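Local coordinates for enoyl-acyl carrier protein reductase (Uncultured bacterium, PDB 6KIA), which probably catalyses the NADH-dependent reduction of enoyl-acyl carrier protein intermediates in fatty acid synthesis, and is associated with resistance to triclosan, at residues A[14-19]-A[409-414]; A[222-227]-A[232-237]; A[176-181]-A[366-371]. All blocks are in the same frame, centred on the assembly; numbering follows the deposited sequence.

Contact 1: residues A[14-19]-A[409-414]; sequences NIFRKG and LMFHES
N14 and F16 lean on F411 and H412, bringing the loop ahead of strand 21-25 against the last turns of helix 394-413. An Asx turn shapes the loop here: OD1 of N14 accepts from the backbone N of F16 at 3.0 Å, with the donor standing 57° out of the carbonyl plane. The amide nitrogen closes a second link, ND2 of N14 donating to F16 O at 2.9 Å, on a carbonyl lone pair. Both ends of the amide are therefore engaged, and its rotation is fixed.

The apolar part of the contact is aromatic. The side chains of F16 and F411 pass alongside one another with opposed directions, CB of F16 lying 3.9 Å from CZ of F411. Their planes meet obliquely, at 40°, with ring centres 5.5 Å apart. In F411, CG anti to the backbone N (chi1 -173°) carries the ring end to the loop, where CE2 also lies 3.5 Å from OD1 of N14. I15 CG1 sits over the centre of one face of the F16 ring, and F156 meets that ring from outside the contact.

Beside the aromatic pair, CB of N14 meets the imidazole of H412 at its edge, 3.9 Å from ND1. That nitrogen is hydrogen-bonded to S13 O, so H412 is tied to the loop one residue before N14.

The polar link between the segments runs through one water, at the edge of the F16 ring and near its plane. It donates 2.8 Å bonds to both N14 OD1 and F411 O, so the asparagine oxygen takes the water and F16 N while lying against the F411 ring.

Contact 2: residues A[222-227]-A[232-237]; sequences AIRARL and GQVRYS
R224 and L227 of helix 221-229 pack onto V234 and Y236 of strand 234-240, an alpha-beta unit of the Rossmann-like fold in which the chain leaves the helix and turns back into a parallel strand of the central sheet. The axes of 222-227 and 234-237 approach to 9.7 Å, their N-to-C directions 142° apart. At the turn, L227 O accepts from G232 N at 2.7 Å and has a weak second donor in S230 OG.

R224 supplies the side-chain bond. Its chain bends at chi3 (67°), and NH1 then donates to Y236 OH at 2.8 Å, with the oxygen lying in the guanidinium plane; the same nitrogen also binds I217 O. The tyrosine hydroxyl has a further partner in S220 OG, so this buried oxygen is held from two residues.

Between these polar ends, V234 CG2 fits against L227 CD1 at 3.8 Å, their side chains crossing at about a right angle. R235, whose CB points away from the helix, grips Q233 OE1 end-on with two nitrogens, NH1 at 3.0 Å and NH2 at 2.9 Å; NH1 also donates to V234 O, and NH2 to S415 O.

Contact 3: residues A[176-181]-A[366-371]; sequences NRIYKG and MPNTAE
I178 meets N368 where the last turns of helix 169-180 face the loop that leads into helix 370-385. The contact is small, with 59 Å² buried over both sides, and both touching residues are buried.

Walking along the helix, N176 comes first and contributes through its backbone: its O accepts from K180 N at 3.0 Å. R177 does the same one step on, its O taking the backbone N of G181, also at 3.0 Å, so the helical bonding continues up to the residue at which the chain leaves helical geometry. The guanidinium of R177 turns to the loop before helix 189-194, where NE and NH2 bind the carbonyl oxygens of R185 and F186.

I178 makes the contact itself. Its carbonyl oxygen comes 3.3 Å from ND2 of N368, but the angle is too poor for a hydrogen bond. CG2 of the isoleucine is a more distant neighbour of the same nitrogen, at 4.3 Å. N368 is set toward the helix with CG between its backbone N and carbonyl carbon (chi1 60°). I178 also rests on L192 of helix 189-194, which thus touches both partners.

The CB of Y179 points away; its hydroxyl is bonded to T261 OG1 and its ring lies edge-to-face with F299. G181 is the first residue past the helix. Across the contact, T369 right after N368 is the N-cap of helix 370-385, its OG1 bonding L372 N.

The chemistry is that of a side-chain amide with two different ends: OD1 of N368 is fixed by the backbone N of S189, the first residue of helix 189-194, whereas ND2 approaches the I178 carbonyl without the alignment of a hydrogen bond; any attraction there would be electrostatic and probably modest.

In the fold
Contacts 1 and 2 lie side by side on the same side of the molecule's centre, with their own centres 14 Å apart. They touch directly: I15 CD1 reaches Q233 CB at 3.6 Å, and S414 O lies 2.8 Å from R235 NE. Both bear on the central sheet, one through the loop entering strand 21-25, the other through strand 234-240. Contact 2 is buried and joined by direct bonds, whereas contact 1 is partly buried and relies on aromatic packing and a water. Contact 3, about 41 and 43 Å away between centres, lies across the chain's centre; it is buried yet small, joining a helix end to a loop.

Contact 1: residues A[14-19]-A[409-414]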
ATOM      1  N   ASN A  14      11.824 -19.246   9.901  1.00 23.06           N
ATOM      2  CA  ASN A  14      11.519 -18.181  10.841  1.00 19.64           C
ATOM      3  C   ASN A  14      12.626 -18.033  11.875  1.00 20.84           C
ATOM      4  O   ASN A  14      13.039 -19.007  12.505  1.00 26.40           O
ATOM      5  CB  ASN A  14      10.195 -18.408  11.583  1.00 20.11           C
ATOM      6  CG  ASN A  14      10.035 -17.463  12.780  1.00 20.86           C
ATOM      7  OD1 ASN A  14       9.969 -16.241  12.607  1.00 23.13           O
ATOM      8  ND2 ASN A  14       9.924 -18.016  13.983  1.00 23.29           N
ATOM      9  N   ILE A  15      13.082 -16.807  12.066  1.00 18.07           N
ATOM     10  CA  ILE A  15      14.092 -16.523  13.089  1.00 21.14           C
ATOM     11  C   ILE A  15      13.543 -15.736  14.278  1.00 23.78           C
ATOM     12  O   ILE A  15      14.262 -15.506  15.259  1.00 26.37           O
ATOM     13  CB  ILE A  15      15.264 -15.727  12.497  1.00 23.67           C
ATOM     14  CG1 ILE A  15      14.792 -14.340  12.032  1.00 22.49           C
ATOM     15  CG2 ILE A  15      15.891 -16.489  11.338  1.00 25.63           C
ATOM     16  CD1 ILE A  15      15.924 -13.434  11.596  1.00 24.44           C
ATOM     17  N   PHE A  16      12.290 -15.301  14.199  1.00 18.72           N
ATOM     18  CA  PHE A  16      11.752 -14.405  15.214  1.00 18.76           C
ATOM     19  C   PHE A  16      11.110 -15.165  16.375  1.00 27.07           C
ATOM     20  O   PHE A  16      10.434 -16.192  16.193  1.00 26.51           O
ATOM     21  CB  PHE A  16      10.759 -13.411  14.581  1.00 23.39           C
ATOM     22  CG  PHE A  16      11.381 -12.561  13.496  1.00 22.58           C
ATOM     23  CD1 PHE A  16      12.201 -11.492  13.828  1.00 20.62           C
ATOM     24  CD2 PHE A  16      11.151 -12.840  12.146  1.00 23.89           C
ATOM     25  CE1 PHE A  16      12.802 -10.718  12.841  1.00 21.44           C
ATOM     26  CE2 PHE A  16      11.763 -12.057  11.144  1.00 23.30           C
ATOM     27  CZ  PHE A  16      12.585 -10.990  11.517  1.00 23.74           C
ATOM     28  N   ARG A  17      11.358 -14.658  17.577  1.00 27.18           N
ATOM     29  CA  ARG A  17      10.973 -15.336  18.809  1.00 34.77           C
ATOM     30  C   ARG A  17      10.548 -14.301  19.842  1.00 27.04           C
ATOM     31  O   ARG A  17      10.711 -13.107  19.614  1.00 25.32           O
ATOM     32  CB  ARG A  17      12.150 -16.169  19.338  1.00 48.24           C
ATOM     33  CG  ARG A  17      11.814 -17.620  19.617  1.00 62.28           C
ATOM     34  CD  ARG A  17      13.019 -18.527  19.408  1.00 66.71           C
ATOM     35  NE  ARG A  17      12.808 -19.459  18.299  1.00 65.78           N
ATOM     36  CZ  ARG A  17      13.479 -19.416  17.151  1.00 62.26           C
ATOM     37  NH1 ARG A  17      14.424 -18.499  16.968  1.00 76.07           N
ATOM     38  NH2 ARG A  17      13.220 -20.292  16.191  1.00 42.72           N
ATOM     39  N   LYS A  18      10.023 -14.759  20.977  1.00 24.83           N
ATOM     40  CA  LYS A  18       9.842 -13.900  22.152  1.00 24.98           C
ATOM     41  C   LYS A  18      11.075 -13.038  22.442  1.00 29.60           C
ATOM     42  O   LYS A  18      12.194 -13.551  22.487  1.00 28.74           O
ATOM     43  CB  LYS A  18       9.538 -14.763  23.381  1.00 38.10           C
ATOM     44  CG  LYS A  18       8.911 -14.024  24.554  1.00 47.32           C
ATOM     45  CD  LYS A  18       8.948 -14.895  25.805  1.00 53.60           C
ATOM     46  CE  LYS A  18      10.352 -15.431  26.061  1.00 55.31           C
ATOM     47  NZ  LYS A  18      10.386 -16.413  27.183  1.00 58.02           N
ATOM     48  N   GLY A  19      10.856 -11.736  22.640  1.00 25.92           N
ATOM     49  CA  GLY A  19      11.934 -10.816  22.935  1.00 28.85           C
ATOM     50  C   GLY A  19      12.366 -10.007  21.728  1.00 26.49           C
ATOM     51  O   GLY A  19      12.912  -8.902  21.880  1.00 24.26           O
ATOM     52  N   LEU A 409       3.450 -14.858   4.223  1.00 18.29           N
ATOM     53  CA  LEU A 409       4.432 -14.752   3.158  1.00 17.84           C
ATOM     54  C   LEU A 409       5.506 -13.713   3.490  1.00 20.20           C
ATOM     55  O   LEU A 409       6.694 -14.015   3.406  1.00 18.03           O
ATOM     56  CB  LEU A 409       3.761 -14.391   1.824  1.00 18.32           C
ATOM     57  CG  LEU A 409       3.007 -15.553   1.153  1.00 23.23           C
ATOM     58  CD1 LEU A 409       2.247 -15.073  -0.086  1.00 18.21           C
ATOM     59  CD2 LEU A 409       3.954 -16.696   0.798  1.00 17.66           C
ATOM     60  N   MET A 410       5.104 -12.494   3.854  1.00 16.76           N
ATOM     61  CA  MET A 410       6.078 -11.452   4.137  1.00 17.95           C
ATOM     62  C   MET A 410       6.833 -11.772   5.438  1.00 18.06           C
ATOM     63  O   MET A 410       8.061 -11.619   5.502  1.00 17.81           O
ATOM     64  CB  MET A 410       5.401 -10.097   4.222  1.00 17.46           C
ATOM     65  CG  MET A 410       4.821  -9.666   2.873  1.00 16.31           C
ATOM     66  SD  MET A 410       3.880  -8.138   2.984  1.00 18.14           S
ATOM     67  CE  MET A 410       5.125  -6.942   3.532  1.00 18.55           C
ATOM     68  N   PHE A 411       6.109 -12.265   6.444  1.00 17.59           N
ATOM     69  CA  PHE A 411       6.738 -12.539   7.743  1.00 19.96           C
ATOM     70  C   PHE A 411       7.821 -13.601   7.603  1.00 18.87           C
ATOM     71  O   PHE A 411       8.938 -13.444   8.131  1.00 18.49           O
ATOM     72  CB  PHE A 411       5.692 -12.975   8.776  1.00 16.13           C
ATOM     73  CG  PHE A 411       6.261 -13.119  10.169  1.00 20.35           C
ATOM     74  CD1 PHE A 411       6.660 -12.010  10.891  1.00 23.43           C
ATOM     75  CD2 PHE A 411       6.423 -14.381  10.725  1.00 22.97           C
ATOM     76  CE1 PHE A 411       7.222 -12.163  12.186  1.00 22.28           C
ATOM     77  CE2 PHE A 411       6.969 -14.542  12.005  1.00 24.27           C
ATOM     78  CZ  PHE A 411       7.357 -13.427  12.731  1.00 19.17           C
ATOM     79  N   HIS A 412       7.523 -14.680   6.874  1.00 15.85           N
ATOM     80  CA  HIS A 412       8.506 -15.754   6.739  1.00 18.95           C
ATOM     81  C   HIS A 412       9.598 -15.439   5.709  1.00 19.75           C
ATOM     82  O   HIS A 412      10.768 -15.759   5.934  1.00 20.31           O
ATOM     83  CB  HIS A 412       7.807 -17.084   6.410  1.00 19.72           C
ATOM     84  CG  HIS A 412       7.021 -17.649   7.553  1.00 18.83           C
ATOM     85  ND1 HIS A 412       7.597 -17.954   8.769  1.00 30.20           N
ATOM     86  CD2 HIS A 412       5.716 -18.002   7.657  1.00 25.28           C
ATOM     87  CE1 HIS A 412       6.679 -18.459   9.576  1.00 31.06           C
ATOM     88  NE2 HIS A 412       5.528 -18.489   8.929  1.00 31.62           N
ATOM     89  N   GLU A 413       9.247 -14.803   4.589  1.00 15.73           N
ATOM     90  CA  GLU A 413      10.272 -14.438   3.634  1.00 18.01           C
ATOM     91  C   GLU A 413      11.280 -13.478   4.275  1.00 18.13           C
ATOM     92  O   GLU A 413      12.472 -13.524   3.968  1.00 25.00           O
ATOM     93  CB  GLU A 413       9.654 -13.802   2.390  1.00 19.64           C
ATOM     94  CG  GLU A 413      10.643 -13.554   1.244  1.00 20.65           C
ATOM     95  CD  GLU A 413      11.242 -14.846   0.681  1.00 28.29           C
ATOM     96  OE1 GLU A 413      10.688 -15.947   0.911  1.00 26.89           O
ATOM     97  OE2 GLU A 413      12.257 -14.748  -0.028  1.00 27.41           O
ATOM     98  N   SER A 414      10.812 -12.602   5.158  1.00 19.49           N
ATOM     99  CA  SER A 414      11.750 -11.656   5.769  1.00 18.71           C
ATOM    100  C   SER A 414      12.755 -12.328   6.692  1.00 21.67           C
ATOM    101  O   SER A 414      13.789 -11.752   6.965  1.00 21.40           O
ATOM    102  CB  SER A 414      11.026 -10.546   6.515  1.00 22.71           C
ATOM    103  OG  SER A 414      10.246  -9.753   5.626  1.00 29.26           O
TER
HETATM  104  O   HOH W   1       9.765 -15.403   9.929  1.00 20.96           O

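Contact 2: residues A[222-227]-A[232-237]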
ATOM      1  N   ALA A 222      21.914   3.205  13.805  1.00 24.25           N
ATOM      2  CA  ALA A 222      22.648   2.950  15.051  1.00 28.39           C
ATOM      3  C   ALA A 222      22.116   1.698  15.732  1.00 28.63           C
ATOM      4  O   ALA A 222      22.881   0.842  16.201  1.00 28.23           O
ATOM      5  CB  ALA A 222      22.562   4.136  15.980  1.00 24.91           C
ATOM      6  N   ILE A 223      20.791   1.589  15.780  1.00 27.71           N
ATOM      7  CA  ILE A 223      20.160   0.385  16.301  1.00 25.73           C
ATOM      8  C   ILE A 223      20.599  -0.848  15.515  1.00 24.57           C
ATOM      9  O   ILE A 223      20.978  -1.874  16.097  1.00 24.73           O
ATOM     10  CB  ILE A 223      18.608   0.501  16.249  1.00 23.25           C
ATOM     11  CG1 ILE A 223      18.126   1.594  17.204  1.00 25.11           C
ATOM     12  CG2 ILE A 223      17.969  -0.824  16.601  1.00 27.41           C
ATOM     13  CD1 ILE A 223      16.633   1.935  17.060  1.00 27.67           C
ATOM     14  N   ARG A 224      20.508  -0.753  14.189  1.00 23.63           N
ATOM     15  CA  ARG A 224      20.900  -1.834  13.283  1.00 23.43           C
ATOM     16  C   ARG A 224      22.331  -2.304  13.575  1.00 25.47           C
ATOM     17  O   ARG A 224      22.586  -3.503  13.704  1.00 26.09           O
ATOM     18  CB  ARG A 224      20.749  -1.406  11.811  1.00 25.08           C
ATOM     19  CG  ARG A 224      21.072  -2.517  10.839  1.00 24.27           C
ATOM     20  CD  ARG A 224      20.711  -2.148   9.383  1.00 26.65           C
ATOM     21  NE  ARG A 224      21.540  -1.071   8.840  1.00 27.56           N
ATOM     22  CZ  ARG A 224      21.117   0.174   8.629  1.00 30.54           C
ATOM     23  NH1 ARG A 224      19.864   0.516   8.920  1.00 25.66           N
ATOM     24  NH2 ARG A 224      21.949   1.086   8.131  1.00 27.53           N
ATOM     25  N   ALA A 225      23.257  -1.354  13.612  1.00 27.97           N
ATOM     26  CA  ALA A 225      24.656  -1.674  13.886  1.00 31.50           C
ATOM     27  C   ALA A 225      24.831  -2.383  15.234  1.00 26.11           C
ATOM     28  O   ALA A 225      25.554  -3.382  15.334  1.00 27.41           O
ATOM     29  CB  ALA A 225      25.492  -0.423  13.847  1.00 28.74           C
ATOM     30  N   ARG A 226      24.151  -1.886  16.263  1.00 25.51           N
ATOM     31  CA  ARG A 226      24.350  -2.454  17.589  1.00 26.00           C
ATOM     32  C   ARG A 226      23.794  -3.885  17.644  1.00 25.79           C
ATOM     33  O   ARG A 226      24.416  -4.793  18.230  1.00 27.93           O
ATOM     34  CB  ARG A 226      23.719  -1.557  18.669  1.00 28.70           C
ATOM     35  CG  ARG A 226      23.531  -2.229  20.039  1.00 24.68           C
ATOM     36  CD  ARG A 226      22.928  -1.294  21.079  1.00 20.49           C
ATOM     37  NE  ARG A 226      21.547  -0.907  20.784  1.00 29.82           N
ATOM     38  CZ  ARG A 226      20.496  -1.654  21.097  1.00 26.96           C
ATOM     39  NH1 ARG A 226      20.679  -2.831  21.691  1.00 28.19           N
ATOM     40  NH2 ARG A 226      19.266  -1.239  20.804  1.00 35.08           N
ATOM     41  N   LEU A 227      22.652  -4.102  16.991  1.00 22.61           N
ATOM     42  CA  LEU A 227      22.064  -5.435  16.965  1.00 20.63           C
ATOM     43  C   LEU A 227      22.879  -6.420  16.133  1.00 22.46           C
ATOM     44  O   LEU A 227      23.050  -7.576  16.501  1.00 29.56           O
ATOM     45  CB  LEU A 227      20.622  -5.374  16.414  1.00 21.71           C
ATOM     46  CG  LEU A 227      19.605  -4.590  17.259  1.00 26.52           C
ATOM     47  CD1 LEU A 227      18.219  -4.684  16.614  1.00 21.97           C
ATOM     48  CD2 LEU A 227      19.556  -5.059  18.708  1.00 29.17           C
ATOM     49  N   GLY A 232      22.364 -10.156  16.619  1.00 30.64           N
ATOM     50  CA  GLY A 232      20.986  -9.998  16.164  1.00 31.60           C
ATOM     51  C   GLY A 232      20.861  -9.929  14.660  1.00 31.14           C
ATOM     52  O   GLY A 232      21.860  -9.811  13.953  1.00 30.18           O
ATOM     53  N   GLN A 233      19.616 -10.030  14.179  1.00 24.70           N
ATOM     54  CA  GLN A 233      19.263  -9.834  12.761  1.00 20.59           C
ATOM     55  C   GLN A 233      18.298  -8.670  12.623  1.00 22.64           C
ATOM     56  O   GLN A 233      17.418  -8.479  13.461  1.00 25.70           O
ATOM     57  CB  GLN A 233      18.618 -11.094  12.178  1.00 23.84           C
ATOM     58  CG  GLN A 233      19.532 -12.311  12.167  1.00 23.84           C
ATOM     59  CD  GLN A 233      20.599 -12.222  11.102  1.00 32.49           C
ATOM     60  OE1 GLN A 233      20.339 -11.777   9.982  1.00 31.03           O
ATOM     61  NE2 GLN A 233      21.805 -12.677  11.431  1.00 32.31           N
ATOM     62  N   VAL A 234      18.462  -7.888  11.565  1.00 20.31           N
ATOM     63  CA  VAL A 234      17.560  -6.772  11.301  1.00 19.88           C
ATOM     64  C   VAL A 234      16.973  -6.874   9.900  1.00 21.74           C
ATOM     65  O   VAL A 234      17.687  -7.149   8.927  1.00 21.73           O
ATOM     66  CB  VAL A 234      18.287  -5.423  11.467  1.00 24.23           C
ATOM     67  CG1 VAL A 234      17.371  -4.239  11.084  1.00 22.83           C
ATOM     68  CG2 VAL A 234      18.785  -5.284  12.888  1.00 21.10           C
ATOM     69  N   ARG A 235      15.664  -6.650   9.805  1.00 19.64           N
ATOM     70  CA  ARG A 235      14.954  -6.710   8.542  1.00 18.74           C
ATOM     71  C   ARG A 235      14.082  -5.459   8.362  1.00 18.30           C
ATOM     72  O   ARG A 235      13.545  -4.910   9.334  1.00 17.54           O
ATOM     73  CB  ARG A 235      14.073  -7.954   8.496  1.00 18.98           C
ATOM     74  CG  ARG A 235      14.798  -9.270   8.689  1.00 18.81           C
ATOM     75  CD  ARG A 235      15.762  -9.549   7.552  1.00 20.37           C
ATOM     76  NE  ARG A 235      16.349 -10.880   7.691  1.00 25.68           N
ATOM     77  CZ  ARG A 235      17.531 -11.108   8.251  1.00 22.02           C
ATOM     78  NH1 ARG A 235      18.250 -10.092   8.688  1.00 23.18           N
ATOM     79  NH2 ARG A 235      17.994 -12.346   8.357  1.00 25.14           N
ATOM     80  N   TYR A 236      13.951  -5.021   7.115  1.00 18.02           N
ATOM     81  CA  TYR A 236      13.008  -3.956   6.734  1.00 17.43           C
ATOM     82  C   TYR A 236      12.083  -4.500   5.667  1.00 20.11           C
ATOM     83  O   TYR A 236      12.542  -5.186   4.754  1.00 20.68           O
ATOM     84  CB  TYR A 236      13.724  -2.723   6.190  1.00 17.63           C
ATOM     85  CG  TYR A 236      14.714  -2.146   7.172  1.00 17.86           C
ATOM     86  CD1 TYR A 236      15.998  -2.673   7.265  1.00 22.52           C
ATOM     87  CD2 TYR A 236      14.360  -1.108   8.028  1.00 18.06           C
ATOM     88  CE1 TYR A 236      16.908  -2.171   8.181  1.00 23.36           C
ATOM     89  CE2 TYR A 236      15.278  -0.600   8.941  1.00 19.37           C
ATOM     90  CZ  TYR A 236      16.536  -1.142   9.006  1.00 20.22           C
ATOM     91  OH  TYR A 236      17.452  -0.640   9.904  1.00 23.77           O
ATOM     92  N   SER A 237      10.787  -4.234   5.799  1.00 18.46           N
ATOM     93  CA  SER A 237       9.845  -4.612   4.745  1.00 17.00           C
ATOM     94  C   SER A 237       9.066  -3.363   4.359  1.00 17.85           C
ATOM     95  O   SER A 237       8.948  -2.424   5.161  1.00 17.30           O
ATOM     96  CB  SER A 237       8.900  -5.716   5.220  1.00 16.83           C
ATOM     97  OG  SER A 237       8.035  -5.226   6.241  1.00 16.93           O
TER

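Contact 3: residues A[176-181]-A[366-371]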
ATOM      1  N   ASN A 176     -12.313  13.066  -8.776  1.00 33.37           N
ATOM      2  CA  ASN A 176     -13.508  12.316  -9.144  1.00 38.11           C
ATOM      3  C   ASN A 176     -13.631  12.247 -10.655  1.00 39.04           C
ATOM      4  O   ASN A 176     -14.129  11.253 -11.213  1.00 39.79           O
ATOM      5  CB  ASN A 176     -14.769  12.957  -8.558  1.00 49.69           C
ATOM      6  CG  ASN A 176     -14.862  12.802  -7.063  1.00 62.15           C
ATOM      7  OD1 ASN A 176     -14.297  11.872  -6.486  1.00 67.39           O
ATOM      8  ND2 ASN A 176     -15.577  13.719  -6.420  1.00 66.43           N
ATOM      9  N   ARG A 177     -13.140  13.283 -11.330  1.00 35.85           N
ATOM     10  CA  ARG A 177     -13.129  13.205 -12.789  1.00 36.55           C
ATOM     11  C   ARG A 177     -12.064  12.223 -13.298  1.00 33.77           C
ATOM     12  O   ARG A 177     -12.304  11.444 -14.222  1.00 32.55           O
ATOM     13  CB  ARG A 177     -12.901  14.593 -13.391  1.00 37.61           C
ATOM     14  CG  ARG A 177     -14.153  15.462 -13.375  1.00 39.16           C
ATOM     15  CD  ARG A 177     -13.998  16.694 -14.248  1.00 45.51           C
ATOM     16  NE  ARG A 177     -13.792  16.349 -15.656  1.00 46.53           N
ATOM     17  CZ  ARG A 177     -13.476  17.230 -16.598  1.00 46.57           C
ATOM     18  NH1 ARG A 177     -13.337  18.510 -16.280  1.00 44.38           N
ATOM     19  NH2 ARG A 177     -13.301  16.835 -17.855  1.00 44.56           N
ATOM     20  N   ILE A 178     -10.885  12.249 -12.689  1.00 30.26           N
ATOM     21  CA  ILE A 178      -9.800  11.385 -13.153  1.00 37.52           C
ATOM     22  C   ILE A 178     -10.068   9.908 -12.865  1.00 32.77           C
ATOM     23  O   ILE A 178      -9.806   9.039 -13.705  1.00 36.72           O
ATOM     24  CB  ILE A 178      -8.461  11.782 -12.523  1.00 39.99           C
ATOM     25  CG1 ILE A 178      -8.039  13.158 -13.037  1.00 42.49           C
ATOM     26  CG2 ILE A 178      -7.381  10.754 -12.870  1.00 44.66           C
ATOM     27  CD1 ILE A 178      -6.828  13.698 -12.357  1.00 40.90           C
ATOM     28  N   TYR A 179     -10.631   9.625 -11.699  1.00 28.88           N
ATOM     29  CA  TYR A 179     -10.758   8.244 -11.262  1.00 31.55           C
ATOM     30  C   TYR A 179     -12.114   7.657 -11.623  1.00 34.40           C
ATOM     31  O   TYR A 179     -12.212   6.433 -11.814  1.00 30.90           O
ATOM     32  CB  TYR A 179     -10.533   8.141  -9.748  1.00 35.21           C
ATOM     33  CG  TYR A 179      -9.130   8.505  -9.323  1.00 40.19           C
ATOM     34  CD1 TYR A 179      -8.028   8.053 -10.044  1.00 40.03           C
ATOM     35  CD2 TYR A 179      -8.902   9.317  -8.216  1.00 43.71           C
ATOM     36  CE1 TYR A 179      -6.736   8.387  -9.668  1.00 43.51           C
ATOM     37  CE2 TYR A 179      -7.612   9.660  -7.833  1.00 45.39           C
ATOM     38  CZ  TYR A 179      -6.535   9.192  -8.566  1.00 48.17           C
ATOM     39  OH  TYR A 179      -5.249   9.523  -8.198  1.00 51.80           O
ATOM     40  N   LYS A 180     -13.137   8.511 -11.768  1.00 31.13           N
ATOM     41  CA  LYS A 180     -14.501   8.012 -12.036  1.00 34.95           C
ATOM     42  C   LYS A 180     -15.166   8.558 -13.306  1.00 37.93           C
ATOM     43  O   LYS A 180     -16.245   8.097 -13.682  1.00 38.14           O
ATOM     44  CB  LYS A 180     -15.422   8.329 -10.848  1.00 38.93           C
ATOM     45  CG  LYS A 180     -14.924   7.838  -9.498  1.00 48.56           C
ATOM     46  CD  LYS A 180     -15.840   8.319  -8.371  1.00 57.14           C
ATOM     47  CE  LYS A 180     -15.572   7.581  -7.066  1.00 65.49           C
ATOM     48  NZ  LYS A 180     -14.166   7.750  -6.572  1.00 66.60           N
ATOM     49  N   GLY A 181     -14.524   9.506 -13.982  1.00 31.71           N
ATOM     50  CA  GLY A 181     -15.157  10.212 -15.086  1.00 31.64           C
ATOM     51  C   GLY A 181     -15.225   9.456 -16.392  1.00 34.56           C
ATOM     52  O   GLY A 181     -14.244   8.854 -16.833  1.00 36.04           O
ATOM     53  N   MET A 366       0.895   3.857 -16.975  1.00 26.02           N
ATOM     54  CA  MET A 366       0.442   4.522 -18.194  1.00 27.46           C
ATOM     55  C   MET A 366      -0.640   5.572 -17.913  1.00 23.75           C
ATOM     56  O   MET A 366      -1.345   5.498 -16.910  1.00 25.60           O
ATOM     57  CB  MET A 366      -0.066   3.481 -19.184  1.00 22.69           C
ATOM     58  CG  MET A 366       1.023   2.496 -19.623  1.00 26.13           C
ATOM     59  SD  MET A 366       0.423   1.128 -20.636  1.00 28.68           S
ATOM     60  CE  MET A 366      -0.063   2.014 -22.121  1.00 27.42           C
ATOM     61  N   PRO A 367      -0.771   6.570 -18.799  1.00 26.82           N
ATOM     62  CA  PRO A 367      -1.919   7.477 -18.700  1.00 28.33           C
ATOM     63  C   PRO A 367      -3.241   6.745 -18.969  1.00 26.18           C
ATOM     64  O   PRO A 367      -3.258   5.783 -19.740  1.00 27.91           O
ATOM     65  CB  PRO A 367      -1.650   8.518 -19.801  1.00 27.21           C
ATOM     66  CG  PRO A 367      -0.179   8.394 -20.108  1.00 29.35           C
ATOM     67  CD  PRO A 367       0.179   6.966 -19.855  1.00 29.35           C
ATOM     68  N   ASN A 368      -4.333   7.168 -18.341  1.00 27.70           N
ATOM     69  CA  ASN A 368      -5.598   6.523 -18.635  1.00 25.80           C
ATOM     70  C   ASN A 368      -6.152   7.128 -19.942  1.00 26.91           C
ATOM     71  O   ASN A 368      -5.553   8.041 -20.510  1.00 26.74           O
ATOM     72  CB  ASN A 368      -6.580   6.685 -17.480  1.00 26.40           C
ATOM     73  CG  ASN A 368      -6.879   8.124 -17.172  1.00 35.24           C
ATOM     74  OD1 ASN A 368      -6.213   9.030 -17.672  1.00 42.58           O
ATOM     75  ND2 ASN A 368      -7.895   8.351 -16.351  1.00 41.69           N
ATOM     76  N   THR A 369      -7.257   6.575 -20.426  1.00 27.25           N
ATOM     77  CA  THR A 369      -7.913   7.055 -21.645  1.00 26.04           C
ATOM     78  C   THR A 369      -9.415   6.976 -21.457  1.00 31.19           C
ATOM     79  O   THR A 369      -9.902   6.296 -20.558  1.00 28.36           O
ATOM     80  CB  THR A 369      -7.553   6.214 -22.888  1.00 29.03           C
ATOM     81  OG1 THR A 369      -8.040   4.876 -22.713  1.00 27.83           O
ATOM     82  CG2 THR A 369      -6.055   6.199 -23.143  1.00 33.16           C
ATOM     83  N   ALA A 370     -10.156   7.647 -22.329  1.00 30.96           N
ATOM     84  CA  ALA A 370     -11.608   7.585 -22.274  1.00 25.65           C
ATOM     85  C   ALA A 370     -12.133   6.157 -22.469  1.00 24.87           C
ATOM     86  O   ALA A 370     -13.099   5.756 -21.816  1.00 29.96           O
ATOM     87  CB  ALA A 370     -12.209   8.528 -23.335  1.00 23.19           C
ATOM     88  N   GLU A 371     -11.512   5.398 -23.375  1.00 26.67           N
ATOM     89  CA  GLU A 371     -11.907   4.010 -23.639  1.00 28.65           C
ATOM     90  C   GLU A 371     -11.703   3.142 -22.383  1.00 26.59           C
ATOM     91  O   GLU A 371     -12.558   2.290 -22.017  1.00 28.15           O
ATOM     92  CB  GLU A 371     -11.107   3.425 -24.807  1.00 32.49           C
ATOM     93  CG  GLU A 371     -11.353   4.089 -26.153  1.00 43.75           C
ATOM     94  CD  GLU A 371     -10.757   5.491 -26.255  1.00 54.46           C
ATOM     95  OE1 GLU A 371      -9.700   5.750 -25.633  1.00 52.59           O
ATOM     96  OE2 GLU A 371     -11.352   6.335 -26.963  1.00 54.12           O
TER